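Local coordinates for core protein VP4 (Bluetongue virus, PDB 2JHP) that caps viral messenger RNA within the inner capsid of the virus, using methyltransferase domains that bind S-adenosyl-L-homocysteine and guanine, at residues E131-E136 / R406-Y411; S135-L140 / L382-F387; H148-M153 / L390-K395. One frame throughout, in Å; residues are numbered along the deposited sequence.

Interaction 1. Residues E131-E136 / R406-Y411; sequences EFHGSE and RADLFY. With SAH (S-adenosyl-L-homocysteine), chain B; GUN (guanine), chain E.
Neighbouring parallel strands 131-132 and 406-408 of a mixed sheet meet at the S-adenosyl-L-homocysteine site of one of the two Rossmann-like methyltransferase units of VP4, E131 pairing with R406 and F132 with A407. The backbone rungs run from A407 N to E131 O (2.7 Å) and from H133 N to A407 O (3.1 Å). On the face carrying F132, the methyl of A407 sits over the phenyl ring in a CH-pi contact, and helix 114-128 covers both through A125. On the face of E131 and R406, the guanidinium of R406 lies flat on the imidazole of H133, planes 22° apart, with NH2 offset toward the ring's rim. Both flat groups are held at their edges. H133 NE2 donates nearly in its ring plane to E131 OE1 (3.0 Å), while R406 grips D408 side-on, NE to OD2 and NH2 to OD1, the latter at 2.5 Å and almost straight. The bend of R406 at chi3 (-70°) folds the guanidinium back onto this carboxylate. Y411 OH donates to the anti side of D408 OD1, and the CA of G134 lies over the face of the tyrosine ring. Where the strands part, G134 O and L409 O both accept from the amino nitrogen N of the ligand, at 2.9 and 2.5 Å, and Y411 CD1 comes within 3.4 Å of its adenine C5. Two carbonyls therefore grip the ligand's amino group, and the D408 carboxylate, its OD1 shared by two donors, ties together R406, which stacks on H133, and Y411, whose ring borders the adenine.

Interaction 2. Residues S135-L140 / L382-F387; sequences SEAETL and LKKRLF. With SAH (S-adenosyl-L-homocysteine), chain B; GUN (guanine), chain D.
A guanine pocket and the S-adenosyl-L-homocysteine site come together where helix 137-141 packs beside helix 380-391. With CG anti to the backbone nitrogen (chi1 -168°), F387 presents a ring face to the bound guanine, whose N1 stands 3.8 Å above the plane, over the ring centre. The CB of A137 lies at the ring edge, 4.1 Å from F387 CD2, and the L140 side chain comes to meet that of F387, its CD1 3.7 Å from F387 CE2 in an off-centre CH-pi contact on the side away from the guanine. The CB of A137 and the CG of K384 also approach this base, at C8 and N9. The CG, CD and CE of K383 lie beside N2 at the edge of the base, its ammonium held in salt bridges to D184 and D176.

E136 is the N-cap residue of helix 137-141, and its extended side chain bridges the two sites. Its OE2 accepts from the ribose O3' of the ligand at 2.7 Å, while OE1 makes a weak salt bridge to K384 NZ at 3.4 Å. K384 is bent at its last torsion (chi4 -72°), and its ammonium has a second carboxylate partner in E388, which also accepts from A137 N. At the helix start, E138 folds back so that OE2 takes up E136 N on its syn side and T139 OG1 through its anti lone pair.

Interaction 3. Residues H148-M153 / L390-K395; sequences HKIYGM and LHIVRK. With SAH (S-adenosyl-L-homocysteine), chain B.
Y151 and V393 lie side by side and point the same way from two parallel strands, the tyrosine ring coming so close that its CD2 is 3.4 Å from V393 CB. V393 O lies at the edge of that ring, in its plane, and K395 CB approaches it obliquely. On the reverse face of the sheet, the CG2 of I392 presses against the backbone of Y151 and G152, 3.4 Å from G152 N, while its CG1 meets I150 CG2 where the two isoleucines pass at a slant. M153 and R394 meet at about a right angle. With CG anti to the backbone N (chi1 -169°) and the chain extended from CG to NE, R394 carries its guanidinium past M153 so that the methionine CB lies over one face; its NH1 is hydrogen-bonded to P154 O. M153 CG packs 3.5 Å from the adenine C2 of S-adenosyl-L-homocysteine, and M153 O accepts from the ribose O2' at 3.0 Å. Backbone bonds lock the register: V393 N to I150 O, G152 N to V393 O, and K395 N to G152 O (3.0 Å). Strand 393-394, which follows helix 380-391 closely in the chain, is the outermost strand within this chain on that side of the mixed sheet. Strand 149-152 separates it from strand 131-132, with Y151 stacking on H133 across that next boundary and L140 of helix 137-141 covering I150 and I392.

How the interactions relate
From the N terminus the chain runs through strand 131-132, helix 137-141 and strand 149-152, then makes a long excursion through a second seven-stranded mixed sheet before returning by helix 380-391 and strands 393-394 and 406-408. Interaction 1 closes the widest loop, with 269 residues between its segments, and interaction 3 nests inside it. Interactions 2 and 3 cross, their segments alternating along the chain. Since strands 131-132 and 149-152 are neighbours, interactions 1 and 3 place four strands side by side in the sheet, in the order 393-394, 149-152, 131-132, 406-408. Interaction 2 shares S135 and E136 with interaction 1 and packs helix 380-391 against helix 137-141. All three border one S-adenosyl-L-homocysteine.

Interaction 1. Residues E131-E136 / R406-Y411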
loop_
_atom_site.group_PDB
_atom_site.type_symbol
_atom_site.label_atom_id
_atom_site.label_comp_id
_atom_site.label_asym_id
_atom_site.label_seq_id
_atom_site.Cartn_x
_atom_site.Cartn_y
_atom_site.Cartn_z
ATOM N N GLU A 131 -3.403 -1.340 13.845
ATOM C CA GLU A 131 -4.287 -0.464 13.069
ATOM C C GLU A 131 -3.681 -0.003 11.730
ATOM O O GLU A 131 -2.502 0.385 11.675
ATOM C CB GLU A 131 -4.668 0.772 13.886
ATOM C CG GLU A 131 -5.418 0.504 15.176
ATOM C CD GLU A 131 -6.158 1.729 15.688
ATOM O OE1 GLU A 131 -5.930 2.833 15.158
ATOM O OE2 GLU A 131 -6.975 1.591 16.617
ATOM N N PHE A 132 -4.493 -0.047 10.667
ATOM C CA PHE A 132 -4.102 0.452 9.340
ATOM C C PHE A 132 -5.099 1.469 8.817
ATOM O O PHE A 132 -6.288 1.178 8.699
ATOM C CB PHE A 132 -3.940 -0.682 8.350
ATOM C CG PHE A 132 -2.757 -1.518 8.622
ATOM C CD1 PHE A 132 -2.753 -2.414 9.694
ATOM C CD2 PHE A 132 -1.618 -1.409 7.827
ATOM C CE1 PHE A 132 -1.636 -3.195 9.960
ATOM C CE2 PHE A 132 -0.490 -2.183 8.086
ATOM C CZ PHE A 132 -0.500 -3.077 9.156
ATOM N N HIS A 133 -4.610 2.671 8.519
ATOM C CA HIS A 133 -5.471 3.733 8.012
ATOM C C HIS A 133 -5.243 4.038 6.529
ATOM O O HIS A 133 -4.206 3.688 5.965
ATOM C CB HIS A 133 -5.359 4.969 8.899
ATOM C CG HIS A 133 -5.800 4.721 10.311
ATOM N ND1 HIS A 133 -7.086 4.965 10.744
ATOM C CD2 HIS A 133 -5.136 4.212 11.376
ATOM C CE1 HIS A 133 -7.192 4.633 12.018
ATOM N NE2 HIS A 133 -6.023 4.173 12.426
ATOM N N GLY A 134 -6.249 4.658 5.911
ATOM C CA GLY A 134 -6.298 4.913 4.466
ATOM C C GLY A 134 -6.234 3.632 3.647
ATOM O O GLY A 134 -5.613 3.597 2.582
ATOM N N SER A 135 -6.871 2.574 4.141
ATOM C CA SER A 135 -6.628 1.244 3.582
ATOM C C SER A 135 -7.509 1.004 2.395
ATOM O O SER A 135 -8.517 1.662 2.237
ATOM C CB SER A 135 -6.865 0.140 4.620
ATOM O OG SER A 135 -6.049 0.304 5.765
ATOM N N GLU A 136 -7.103 0.055 1.563
ATOM C CA GLU A 136 -7.912 -0.432 0.449
ATOM C C GLU A 136 -7.581 -1.896 0.267
ATOM O O GLU A 136 -6.882 -2.469 1.109
ATOM C CB GLU A 136 -7.612 0.351 -0.812
ATOM C CG GLU A 136 -8.339 1.644 -0.924
ATOM C CD GLU A 136 -8.103 2.262 -2.260
ATOM O OE1 GLU A 136 -7.516 1.592 -3.130
ATOM O OE2 GLU A 136 -8.498 3.408 -2.471
ATOM N N ARG A 406 -0.398 1.938 15.303
ATOM C CA ARG A 406 -1.032 2.210 14.021
ATOM C C ARG A 406 -0.030 2.418 12.887
ATOM O O ARG A 406 1.110 2.771 13.127
ATOM C CB ARG A 406 -1.930 3.440 14.145
ATOM C CG ARG A 406 -1.191 4.699 14.571
ATOM C CD ARG A 406 -2.109 5.927 14.656
ATOM N NE ARG A 406 -2.577 6.388 13.341
ATOM C CZ ARG A 406 -3.635 7.174 13.160
ATOM N NH1 ARG A 406 -4.367 7.587 14.196
ATOM N NH2 ARG A 406 -3.970 7.552 11.938
ATOM N N ALA A 407 -0.480 2.198 11.655
ATOM C CA ALA A 407 0.286 2.480 10.440
ATOM C C ALA A 407 -0.512 3.415 9.536
ATOM O O ALA A 407 -1.745 3.365 9.507
ATOM C CB ALA A 407 0.615 1.189 9.696
ATOM N N ASP A 408 0.190 4.258 8.784
ATOM C CA ASP A 408 -0.472 5.330 8.026
ATOM C C ASP A 408 0.123 5.520 6.621
ATOM O O ASP A 408 0.701 6.558 6.286
ATOM C CB ASP A 408 -0.461 6.612 8.855
ATOM C CG ASP A 408 -1.342 6.500 10.093
ATOM O OD1 ASP A 408 -2.553 6.802 9.980
ATOM O OD2 ASP A 408 -0.822 6.111 11.172
ATOM N N LEU A 409 -0.029 4.480 5.814
ATOM C CA LEU A 409 0.715 4.359 4.579
ATOM C C LEU A 409 -0.061 4.917 3.369
ATOM O O LEU A 409 -1.213 4.560 3.139
ATOM C CB LEU A 409 1.122 2.895 4.368
ATOM C CG LEU A 409 2.062 2.259 5.397
ATOM C CD1 LEU A 409 2.095 0.762 5.295
ATOM C CD2 LEU A 409 3.453 2.828 5.248
ATOM N N PHE A 410 0.589 5.827 2.649
ATOM C CA PHE A 410 0.169 6.302 1.342
ATOM C C PHE A 410 -1.244 6.873 1.305
ATOM O O PHE A 410 -2.085 6.397 0.547
ATOM C CB PHE A 410 0.315 5.203 0.259
ATOM C CG PHE A 410 1.656 4.548 0.223
ATOM C CD1 PHE A 410 1.815 3.260 0.702
ATOM C CD2 PHE A 410 2.756 5.212 -0.300
ATOM C CE1 PHE A 410 3.048 2.644 0.672
ATOM C CE2 PHE A 410 4.003 4.598 -0.345
ATOM C CZ PHE A 410 4.150 3.313 0.146
ATOM N N TYR A 411 -1.503 7.890 2.117
ATOM C CA TYR A 411 -2.809 8.521 2.113
ATOM C C TYR A 411 -2.770 9.955 2.624
ATOM O O TYR A 411 -3.484 10.820 2.112
ATOM C CB TYR A 411 -3.840 7.664 2.879
ATOM C CG TYR A 411 -3.917 7.872 4.382
ATOM C CD1 TYR A 411 -4.719 8.879 4.922
ATOM C CD2 TYR A 411 -3.217 7.039 5.262
ATOM C CE1 TYR A 411 -4.811 9.066 6.306
ATOM C CE2 TYR A 411 -3.296 7.213 6.656
ATOM C CZ TYR A 411 -4.098 8.221 7.171
ATOM O OH TYR A 411 -4.181 8.426 8.532
HETATM N N SAH B . -2.836 2.721 2.531
HETATM C CA SAH B . -2.872 1.837 1.324
HETATM C CB SAH B . -3.588 2.432 0.107
HETATM C CG SAH B . -3.676 3.937 -0.066
HETATM S SD SAH B . -4.857 4.354 -1.379
HETATM C C SAH B . -1.499 1.310 0.939
HETATM O O SAH B . -0.713 0.921 1.806
HETATM O OXT SAH B . -1.157 1.227 -0.241
HETATM C "C5'" SAH B . -5.385 5.817 -0.441
HETATM C "C4'" SAH B . -6.723 5.626 0.253
HETATM O "O4'" SAH B . -6.772 6.365 1.457
HETATM C "C3'" SAH B . -7.898 6.088 -0.605
HETATM O "O3'" SAH B . -8.916 5.111 -0.457
HETATM C "C2'" SAH B . -8.352 7.387 0.043
HETATM O "O2'" SAH B . -9.737 7.591 -0.045
HETATM C "C1'" SAH B . -7.949 7.165 1.501
HETATM N N9 SAH B . -7.756 8.428 2.249
HETATM C C8 SAH B . -7.217 9.605 1.784
HETATM N N7 SAH B . -7.229 10.516 2.791
HETATM C C5 SAH B . -7.766 9.941 3.893
HETATM C C6 SAH B . -8.009 10.404 5.189
HETATM N N6 SAH B . -7.688 11.651 5.528
HETATM N N1 SAH B . -8.574 9.564 6.130
HETATM C C2 SAH B . -8.899 8.263 5.787
HETATM N N3 SAH B . -8.660 7.798 4.505
HETATM C C4 SAH B . -8.104 8.622 3.568
HETATM N N9 GUN E . 1.355 0.118 -3.405
HETATM C C8 GUN E . 0.056 0.414 -3.445
HETATM N N7 GUN E . -0.089 1.725 -3.659
HETATM C C5 GUN E . 1.122 2.271 -3.762
HETATM C C6 GUN E . 1.576 3.573 -3.982
HETATM O O6 GUN E . 0.782 4.500 -4.129
HETATM N N1 GUN E . 2.955 3.817 -4.037
HETATM C C2 GUN E . 3.834 2.737 -3.861
HETATM N N2 GUN E . 5.138 2.929 -3.907
HETATM N N3 GUN E . 3.360 1.497 -3.649
HETATM C C4 GUN E . 2.043 1.242 -3.598
HETATM O O HOH W 1 -1.583 2.485 6.362
#

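Interaction 2. Residues S135-L140 / L382-F387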
loop_
_atom_site.group_PDB
_atom_site.type_symbol
_atom_site.label_atom_id
_atom_site.label_comp_id
_atom_site.label_asym_id
_atom_site.label_seq_id
_atom_site.Cartn_x
_atom_site.Cartn_y
_atom_site.Cartn_z
ATOM N N SER A 135 -6.871 2.574 4.141
ATOM C CA SER A 135 -6.628 1.244 3.582
ATOM C C SER A 135 -7.509 1.004 2.395
ATOM O O SER A 135 -8.517 1.662 2.237
ATOM C CB SER A 135 -6.865 0.140 4.620
ATOM O OG SER A 135 -6.049 0.304 5.765
ATOM N N GLU A 136 -7.103 0.055 1.563
ATOM C CA GLU A 136 -7.912 -0.432 0.449
ATOM C C GLU A 136 -7.581 -1.896 0.267
ATOM O O GLU A 136 -6.882 -2.469 1.109
ATOM C CB GLU A 136 -7.612 0.351 -0.812
ATOM C CG GLU A 136 -8.339 1.644 -0.924
ATOM C CD GLU A 136 -8.103 2.262 -2.260
ATOM O OE1 GLU A 136 -7.516 1.592 -3.130
ATOM O OE2 GLU A 136 -8.498 3.408 -2.471
ATOM N N ALA A 137 -8.076 -2.505 -0.811
ATOM C CA ALA A 137 -7.921 -3.956 -1.035
ATOM C C ALA A 137 -6.508 -4.504 -0.812
ATOM O O ALA A 137 -6.368 -5.619 -0.316
ATOM C CB ALA A 137 -8.435 -4.358 -2.409
ATOM N N GLU A 138 -5.476 -3.726 -1.158
ATOM C CA GLU A 138 -4.075 -4.159 -0.943
ATOM C C GLU A 138 -3.746 -4.487 0.523
ATOM O O GLU A 138 -2.948 -5.386 0.797
ATOM C CB GLU A 138 -3.067 -3.144 -1.491
ATOM C CG GLU A 138 -2.703 -2.031 -0.516
ATOM C CD GLU A 138 -3.835 -1.044 -0.322
ATOM O OE1 GLU A 138 -4.267 -0.450 -1.328
ATOM O OE2 GLU A 138 -4.293 -0.857 0.822
ATOM N N THR A 139 -4.369 -3.763 1.452
ATOM C CA THR A 139 -4.131 -3.992 2.867
ATOM C C THR A 139 -4.916 -5.195 3.371
ATOM O O THR A 139 -4.351 -6.058 4.045
ATOM C CB THR A 139 -4.423 -2.749 3.716
ATOM O OG1 THR A 139 -3.682 -1.648 3.189
ATOM C CG2 THR A 139 -3.979 -2.978 5.158
ATOM N N LEU A 140 -6.201 -5.252 3.029
ATOM C CA LEU A 140 -7.052 -6.397 3.362
ATOM C C LEU A 140 -6.421 -7.713 2.906
ATOM O O LEU A 140 -6.355 -8.681 3.667
ATOM C CB LEU A 140 -8.446 -6.246 2.730
ATOM C CG LEU A 140 -9.385 -5.162 3.249
ATOM C CD1 LEU A 140 -10.631 -5.122 2.423
ATOM C CD2 LEU A 140 -9.753 -5.430 4.711
ATOM N N LEU A 382 -15.914 -2.869 -9.708
ATOM C CA LEU A 382 -17.067 -3.077 -8.836
ATOM C C LEU A 382 -16.685 -4.077 -7.744
ATOM O O LEU A 382 -16.861 -3.807 -6.557
ATOM C CB LEU A 382 -18.308 -3.547 -9.620
ATOM C CG LEU A 382 -19.577 -3.829 -8.794
ATOM C CD1 LEU A 382 -20.003 -2.606 -7.944
ATOM C CD2 LEU A 382 -20.724 -4.290 -9.658
ATOM N N LYS A 383 -16.132 -5.217 -8.151
ATOM C CA LYS A 383 -15.705 -6.225 -7.195
ATOM C C LYS A 383 -14.785 -5.621 -6.135
ATOM O O LYS A 383 -15.029 -5.788 -4.951
ATOM C CB LYS A 383 -15.031 -7.403 -7.891
ATOM C CG LYS A 383 -14.991 -8.646 -7.035
ATOM C CD LYS A 383 -14.640 -9.878 -7.831
ATOM C CE LYS A 383 -13.171 -9.925 -8.176
ATOM N NZ LYS A 383 -12.856 -11.146 -8.967
ATOM N N LYS A 384 -13.756 -4.900 -6.564
ATOM C CA LYS A 384 -12.845 -4.223 -5.642
ATOM C C LYS A 384 -13.594 -3.418 -4.589
ATOM O O LYS A 384 -13.420 -3.639 -3.388
ATOM C CB LYS A 384 -11.864 -3.318 -6.407
ATOM C CG LYS A 384 -10.639 -2.870 -5.604
ATOM C CD LYS A 384 -9.555 -2.307 -6.520
ATOM C CE LYS A 384 -8.645 -1.299 -5.814
ATOM N NZ LYS A 384 -9.343 -0.001 -5.537
ATOM N N ARG A 385 -14.437 -2.504 -5.066
ATOM C CA ARG A 385 -15.204 -1.575 -4.243
ATOM C C ARG A 385 -16.193 -2.229 -3.276
ATOM O O ARG A 385 -16.446 -1.697 -2.194
ATOM C CB ARG A 385 -15.974 -0.610 -5.132
ATOM C CG ARG A 385 -15.151 0.496 -5.729
ATOM C CD ARG A 385 -16.085 1.621 -6.104
ATOM N NE ARG A 385 -15.658 2.360 -7.288
ATOM C CZ ARG A 385 -16.449 3.190 -7.961
ATOM N NH1 ARG A 385 -17.706 3.374 -7.561
ATOM N NH2 ARG A 385 -15.987 3.829 -9.028
ATOM N N LEU A 386 -16.777 -3.355 -3.678
ATOM C CA LEU A 386 -17.657 -4.105 -2.798
ATOM C C LEU A 386 -16.809 -4.675 -1.651
ATOM O O LEU A 386 -17.104 -4.477 -0.479
ATOM C CB LEU A 386 -18.383 -5.223 -3.571
ATOM C CG LEU A 386 -19.496 -4.894 -4.576
ATOM C CD1 LEU A 386 -19.895 -6.127 -5.382
ATOM C CD2 LEU A 386 -20.730 -4.327 -3.891
ATOM N N PHE A 387 -15.747 -5.371 -2.017
ATOM C CA PHE A 387 -14.799 -5.926 -1.079
ATOM C C PHE A 387 -14.393 -4.914 -0.012
ATOM O O PHE A 387 -14.516 -5.190 1.182
ATOM C CB PHE A 387 -13.557 -6.408 -1.845
ATOM C CG PHE A 387 -12.624 -7.248 -1.027
ATOM C CD1 PHE A 387 -13.083 -8.379 -0.374
ATOM C CD2 PHE A 387 -11.274 -6.926 -0.944
ATOM C CE1 PHE A 387 -12.229 -9.161 0.367
ATOM C CE2 PHE A 387 -10.396 -7.717 -0.217
ATOM C CZ PHE A 387 -10.875 -8.841 0.441
HETATM N N SAH B . -2.836 2.721 2.531
HETATM C CA SAH B . -2.872 1.837 1.324
HETATM C CB SAH B . -3.588 2.432 0.107
HETATM C CG SAH B . -3.676 3.937 -0.066
HETATM S SD SAH B . -4.857 4.354 -1.379
HETATM C C SAH B . -1.499 1.310 0.939
HETATM O O SAH B . -0.713 0.921 1.806
HETATM O OXT SAH B . -1.157 1.227 -0.241
HETATM C "C5'" SAH B . -5.385 5.817 -0.441
HETATM C "C4'" SAH B . -6.723 5.626 0.253
HETATM O "O4'" SAH B . -6.772 6.365 1.457
HETATM C "C3'" SAH B . -7.898 6.088 -0.605
HETATM O "O3'" SAH B . -8.916 5.111 -0.457
HETATM C "C2'" SAH B . -8.352 7.387 0.043
HETATM O "O2'" SAH B . -9.737 7.591 -0.045
HETATM C "C1'" SAH B . -7.949 7.165 1.501
HETATM N N9 SAH B . -7.756 8.428 2.249
HETATM C C8 SAH B . -7.217 9.605 1.784
HETATM N N7 SAH B . -7.229 10.516 2.791
HETATM C C5 SAH B . -7.766 9.941 3.893
HETATM C C6 SAH B . -8.009 10.404 5.189
HETATM N N6 SAH B . -7.688 11.651 5.528
HETATM N N1 SAH B . -8.574 9.564 6.130
HETATM C C2 SAH B . -8.899 8.263 5.787
HETATM N N3 SAH B . -8.660 7.798 4.505
HETATM C C4 SAH B . -8.104 8.622 3.568
HETATM N N9 GUN D . -9.611 -6.706 -5.748
HETATM C C8 GUN D . -8.325 -6.822 -5.406
HETATM N N7 GUN D . -8.180 -7.845 -4.561
HETATM C C5 GUN D . -9.376 -8.388 -4.367
HETATM C C6 GUN D . -9.807 -9.464 -3.597
HETATM O O6 GUN D . -9.006 -10.115 -2.924
HETATM N N1 GUN D . -11.174 -9.792 -3.613
HETATM C C2 GUN D . -12.047 -9.006 -4.404
HETATM N N2 GUN D . -13.337 -9.286 -4.432
HETATM N N3 GUN D . -11.597 -7.974 -5.141
HETATM C C4 GUN D . -10.290 -7.660 -5.130
#

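Interaction 3. Residues H148-M153 / L390-K395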
loop_
_atom_site.group_PDB
_atom_site.type_symbol
_atom_site.label_atom_id
_atom_site.label_comp_id
_atom_site.label_asym_id
_atom_site.label_seq_id
_atom_site.Cartn_x
_atom_site.Cartn_y
_atom_site.Cartn_z
ATOM N N HIS A 148 -5.126 -7.689 12.897
ATOM C CA HIS A 148 -5.103 -6.344 12.340
ATOM C C HIS A 148 -6.506 -5.746 12.239
ATOM O O HIS A 148 -7.477 -6.457 11.994
ATOM C CB HIS A 148 -4.438 -6.343 10.965
ATOM C CG HIS A 148 -3.101 -7.021 10.937
ATOM N ND1 HIS A 148 -1.924 -6.362 11.221
ATOM C CD2 HIS A 148 -2.758 -8.305 10.663
ATOM C CE1 HIS A 148 -0.917 -7.209 11.117
ATOM N NE2 HIS A 148 -1.395 -8.393 10.783
ATOM N N LYS A 149 -6.580 -4.433 12.452
ATOM C CA LYS A 149 -7.787 -3.636 12.297
ATOM C C LYS A 149 -7.556 -2.696 11.118
ATOM O O LYS A 149 -6.649 -1.855 11.150
ATOM C CB LYS A 149 -8.074 -2.831 13.571
ATOM C CG LYS A 149 -8.220 -3.660 14.862
ATOM C CD LYS A 149 -9.445 -4.559 14.831
ATOM C CE LYS A 149 -9.366 -5.639 15.901
ATOM N NZ LYS A 149 -10.232 -6.816 15.574
ATOM N N ILE A 150 -8.358 -2.867 10.067
ATOM C CA ILE A 150 -8.148 -2.170 8.801
ATOM C C ILE A 150 -9.191 -1.073 8.578
ATOM O O ILE A 150 -10.384 -1.355 8.412
ATOM C CB ILE A 150 -8.167 -3.160 7.605
ATOM C CG1 ILE A 150 -7.181 -4.330 7.801
ATOM C CG2 ILE A 150 -7.959 -2.425 6.289
ATOM C CD1 ILE A 150 -5.728 -3.958 8.165
ATOM N N TYR A 151 -8.717 0.172 8.574
ATOM C CA TYR A 151 -9.544 1.356 8.372
ATOM C C TYR A 151 -9.190 2.093 7.094
ATOM O O TYR A 151 -8.099 1.941 6.530
ATOM C CB TYR A 151 -9.366 2.345 9.515
ATOM C CG TYR A 151 -9.558 1.776 10.904
ATOM C CD1 TYR A 151 -8.459 1.508 11.732
ATOM C CD2 TYR A 151 -10.833 1.528 11.414
ATOM C CE1 TYR A 151 -8.630 0.999 13.021
ATOM C CE2 TYR A 151 -10.993 1.014 12.716
ATOM C CZ TYR A 151 -9.892 0.758 13.492
ATOM O OH TYR A 151 -10.084 0.258 14.742
ATOM N N GLY A 152 -10.126 2.928 6.667
ATOM C CA GLY A 152 -9.985 3.717 5.448
ATOM C C GLY A 152 -11.261 4.458 5.107
ATOM O O GLY A 152 -12.229 4.457 5.878
ATOM N N MET A 153 -11.244 5.105 3.949
ATOM C CA MET A 153 -12.439 5.721 3.373
ATOM C C MET A 153 -12.460 5.400 1.875
ATOM O O MET A 153 -12.210 6.264 1.038
ATOM C CB MET A 153 -12.459 7.228 3.642
ATOM C CG MET A 153 -12.240 7.580 5.093
ATOM S SD MET A 153 -12.701 9.249 5.490
ATOM C CE MET A 153 -14.430 9.028 5.918
ATOM N N LEU A 390 -17.391 -3.633 2.289
ATOM C CA LEU A 390 -17.911 -4.596 3.237
ATOM C C LEU A 390 -16.953 -4.829 4.411
ATOM O O LEU A 390 -17.400 -5.013 5.551
ATOM C CB LEU A 390 -18.268 -5.912 2.537
ATOM C CG LEU A 390 -19.440 -5.855 1.535
ATOM C CD1 LEU A 390 -19.682 -7.203 0.900
ATOM C CD2 LEU A 390 -20.748 -5.335 2.153
ATOM N N HIS A 391 -15.649 -4.765 4.136
ATOM C CA HIS A 391 -14.649 -5.324 5.033
ATOM C C HIS A 391 -13.676 -4.320 5.653
ATOM O O HIS A 391 -12.754 -4.726 6.353
ATOM C CB HIS A 391 -13.869 -6.447 4.311
ATOM C CG HIS A 391 -14.744 -7.541 3.784
ATOM N ND1 HIS A 391 -15.555 -8.295 4.598
ATOM C CD2 HIS A 391 -14.936 -8.005 2.528
ATOM C CE1 HIS A 391 -16.215 -9.173 3.868
ATOM N NE2 HIS A 391 -15.854 -9.019 2.607
ATOM N N ILE A 392 -13.865 -3.030 5.387
ATOM C CA ILE A 392 -13.023 -1.979 5.977
ATOM C C ILE A 392 -13.895 -1.085 6.848
ATOM O O ILE A 392 -14.980 -0.659 6.437
ATOM C CB ILE A 392 -12.344 -1.099 4.892
ATOM C CG1 ILE A 392 -11.228 -1.864 4.184
ATOM C CG2 ILE A 392 -11.807 0.207 5.479
ATOM C CD1 ILE A 392 -10.813 -1.269 2.840
ATOM N N VAL A 393 -13.429 -0.804 8.056
ATOM C CA VAL A 393 -14.119 0.163 8.891
ATOM C C VAL A 393 -13.854 1.563 8.354
ATOM O O VAL A 393 -12.711 1.992 8.213
ATOM C CB VAL A 393 -13.711 0.069 10.379
ATOM C CG1 VAL A 393 -14.649 0.926 11.229
ATOM C CG2 VAL A 393 -13.749 -1.381 10.846
ATOM N N ARG A 394 -14.943 2.250 8.030
ATOM C CA ARG A 394 -14.897 3.619 7.498
ATOM C C ARG A 394 -14.561 4.566 8.656
ATOM O O ARG A 394 -15.340 4.686 9.593
ATOM C CB ARG A 394 -16.236 3.963 6.810
ATOM C CG ARG A 394 -16.199 5.242 6.001
ATOM C CD ARG A 394 -17.262 5.319 4.943
ATOM N NE ARG A 394 -17.028 6.483 4.087
ATOM C CZ ARG A 394 -16.308 6.473 2.966
ATOM N NH1 ARG A 394 -15.740 5.350 2.536
ATOM N NH2 ARG A 394 -16.159 7.591 2.269
ATOM N N LYS A 395 -13.380 5.188 8.588
ATOM C CA LYS A 395 -12.850 6.084 9.629
ATOM C C LYS A 395 -11.814 7.018 9.019
ATOM O O LYS A 395 -10.975 6.583 8.229
ATOM C CB LYS A 395 -12.150 5.264 10.721
ATOM C CG LYS A 395 -12.436 5.689 12.151
ATOM C CD LYS A 395 -13.606 4.887 12.704
ATOM C CE LYS A 395 -13.726 5.005 14.214
ATOM N NZ LYS A 395 -14.613 3.938 14.759
HETATM N N SAH B . -2.836 2.721 2.531
HETATM C CA SAH B . -2.872 1.837 1.324
HETATM C CB SAH B . -3.588 2.432 0.107
HETATM C CG SAH B . -3.676 3.937 -0.066
HETATM S SD SAH B . -4.857 4.354 -1.379
HETATM C C SAH B . -1.499 1.310 0.939
HETATM O O SAH B . -0.713 0.921 1.806
HETATM O OXT SAH B . -1.157 1.227 -0.241
HETATM C "C5'" SAH B . -5.385 5.817 -0.441
HETATM C "C4'" SAH B . -6.723 5.626 0.253
HETATM O "O4'" SAH B . -6.772 6.365 1.457
HETATM C "C3'" SAH B . -7.898 6.088 -0.605
HETATM O "O3'" SAH B . -8.916 5.111 -0.457
HETATM C "C2'" SAH B . -8.352 7.387 0.043
HETATM O "O2'" SAH B . -9.737 7.591 -0.045
HETATM C "C1'" SAH B . -7.949 7.165 1.501
HETATM N N9 SAH B . -7.756 8.428 2.249
HETATM C C8 SAH B . -7.217 9.605 1.784
HETATM N N7 SAH B . -7.229 10.516 2.791
HETATM C C5 SAH B . -7.766 9.941 3.893
HETATM C C6 SAH B . -8.009 10.404 5.189
HETATM N N6 SAH B . -7.688 11.651 5.528
HETATM N N1 SAH B . -8.574 9.564 6.130
HETATM C C2 SAH B . -8.899 8.263 5.787
HETATM N N3 SAH B . -8.660 7.798 4.505
HETATM C C4 SAH B . -8.104 8.622 3.568
#